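Local coordinates for Non-structural protein 2 (Infectious bronchitis virus, PDB 7F52), which is of unknown function but is one of the non-structural proteins cut from the viral replicase polyprotein, at residues K274-R279 and F294-N299. Sequence-based numbering, arbitrary orientation.
Sequences KEAAVR and FEVVGN
The carbonyl oxygen of Arg279 is met twice from the facing strand: Glu295 N donates to Arg279 O over 2.8 Å, and the CA-H of Phe294 approaches the same oxygen with CA to O at 3.3 Å. The return bond, from Arg279 N to Glu295 O, is also 2.8 Å. Two reciprocal bonds make Arg279 and Glu295 a hydrogen-bonded antiparallel pair, and Val278 with Val296 is the adjoining non-hydrogen-bonded pair. Beside the main chain, the Arg279 and Glu295 side chains run side by side. Glu295 OE2 sits over the centre of one guanidinium face, 3.2 Å from Arg279 NH2; because it lies well above the guanidinium plane, no N-H points at it and the salt bridge rests on charge alone. The guanidinium and carboxylate planes are 46° apart. The bend at chi3 (-21°) turns the guanidinium so that its edge meets Val297 CG1, 3.6 Å from Arg279 NH2. Strands 276-281 and 293-297 are the two arms of a beta hairpin, 293-297 being an outermost strand, within this chain, of a four-stranded antiparallel sheet. The N-to-C directions of the short segments 276-279 and 294-297 differ by 130°, consistent with a marked twist or coil of the hairpin. On the face of Val278, its two methyls divide the work: CG1 touches Val296 CG2 at 3.6 Å, whereas CG2 lies over one face of the Phe294 ring, 3.9 Å from CG. Leu359 of strand 357-371 packs against Val278 and Val296. Toward Asn299 the strands part and water takes over: one molecule accepts from Ala277 N at 2.8 Å and lies near Val297 O and Asn299 O, while another donates to both Glu275 O and Asn299 O. Gly298 O is hydrogen-bonded to Asn356 ND2 of the second subunit.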
# COMPACT_ATOMS: atom_id res chain seq x y z
N LYS A 274 -17.44 1.35 0.26
CA LYS A 274 -17.06 2.35 -0.73
C LYS A 274 -15.90 1.87 -1.60
O LYS A 274 -15.97 1.92 -2.84
CB LYS A 274 -16.68 3.67 -0.06
CG LYS A 274 -17.85 4.55 0.36
CD LYS A 274 -17.31 5.90 0.86
CE LYS A 274 -17.73 6.18 2.31
NZ LYS A 274 -16.64 6.81 3.13
N GLU A 275 -14.85 1.35 -0.97
CA GLU A 275 -13.64 1.02 -1.68
C GLU A 275 -13.17 -0.42 -1.50
O GLU A 275 -11.99 -0.71 -1.72
CB GLU A 275 -12.53 1.98 -1.28
CG GLU A 275 -12.79 3.37 -1.79
CD GLU A 275 -11.99 4.44 -1.06
OE1 GLU A 275 -11.59 4.23 0.13
OE2 GLU A 275 -11.77 5.50 -1.70
N ALA A 276 -14.08 -1.31 -1.13
CA ALA A 276 -13.68 -2.68 -0.91
C ALA A 276 -14.86 -3.60 -0.90
O ALA A 276 -15.92 -3.24 -0.40
CB ALA A 276 -12.91 -2.82 0.38
N ALA A 277 -14.67 -4.77 -1.49
CA ALA A 277 -15.64 -5.84 -1.42
C ALA A 277 -15.21 -6.75 -0.30
O ALA A 277 -14.01 -7.00 -0.11
CB ALA A 277 -15.69 -6.60 -2.72
N VAL A 278 -16.17 -7.26 0.45
CA VAL A 278 -15.79 -8.20 1.49
C VAL A 278 -16.71 -9.37 1.38
O VAL A 278 -17.82 -9.28 0.86
CB VAL A 278 -15.84 -7.59 2.96
CG1 VAL A 278 -14.83 -6.47 3.13
CG2 VAL A 278 -17.23 -7.09 3.30
N ARG A 279 -16.22 -10.49 1.87
CA ARG A 279 -17.02 -11.67 2.07
C ARG A 279 -17.60 -11.59 3.50
O ARG A 279 -16.90 -11.15 4.42
CB ARG A 279 -16.15 -12.89 1.84
CG ARG A 279 -16.77 -14.20 2.19
CD ARG A 279 -15.75 -15.32 1.97
NE ARG A 279 -14.66 -14.96 1.05
CZ ARG A 279 -13.74 -15.83 0.61
NH1 ARG A 279 -13.79 -17.10 1.01
NH2 ARG A 279 -12.78 -15.46 -0.24
N PHE A 294 -16.02 -9.95 8.56
CA PHE A 294 -15.75 -9.67 7.17
C PHE A 294 -14.38 -10.21 6.75
O PHE A 294 -13.41 -10.18 7.55
CB PHE A 294 -15.80 -8.17 6.92
CG PHE A 294 -17.12 -7.55 7.21
CD1 PHE A 294 -18.28 -8.31 7.12
CD2 PHE A 294 -17.23 -6.22 7.53
CE1 PHE A 294 -19.52 -7.74 7.38
CE2 PHE A 294 -18.47 -5.64 7.79
CZ PHE A 294 -19.61 -6.41 7.72
N GLU A 295 -14.33 -10.69 5.51
CA GLU A 295 -13.09 -11.09 4.85
C GLU A 295 -12.94 -10.42 3.47
O GLU A 295 -13.56 -10.82 2.50
CB GLU A 295 -13.03 -12.60 4.68
CG GLU A 295 -11.68 -13.09 4.15
CD GLU A 295 -11.69 -14.57 3.83
OE1 GLU A 295 -11.88 -15.39 4.76
OE2 GLU A 295 -11.52 -14.91 2.64
N VAL A 296 -12.10 -9.41 3.41
CA VAL A 296 -11.82 -8.67 2.18
C VAL A 296 -11.37 -9.58 0.98
O VAL A 296 -10.49 -10.45 1.13
CB VAL A 296 -10.77 -7.55 2.55
CG1 VAL A 296 -9.46 -7.69 1.85
CG2 VAL A 296 -11.36 -6.17 2.33
N VAL A 297 -12.02 -9.42 -0.17
CA VAL A 297 -11.63 -10.13 -1.42
C VAL A 297 -11.16 -9.21 -2.55
O VAL A 297 -11.58 -8.05 -2.63
CB VAL A 297 -12.77 -10.98 -2.03
CG1 VAL A 297 -13.30 -11.99 -1.03
CG2 VAL A 297 -13.92 -10.05 -2.51
N GLY A 298 -10.32 -9.73 -3.43
CA GLY A 298 -9.82 -8.95 -4.55
C GLY A 298 -9.05 -7.72 -4.12
O GLY A 298 -8.43 -7.71 -3.07
N ASN A 299 -9.07 -6.68 -4.95
CA ASN A 299 -8.40 -5.43 -4.61
C ASN A 299 -9.25 -4.55 -3.69
O ASN A 299 -10.43 -4.31 -3.97
CB ASN A 299 -8.04 -4.69 -5.90
CG ASN A 299 -7.07 -5.48 -6.78
OD1 ASN A 299 -6.00 -5.87 -6.31
ND2 ASN A 299 -7.43 -5.70 -8.06
O HOH W 1 -10.86 -1.57 -4.42
O HOH W 2 -12.34 -5.65 -2.78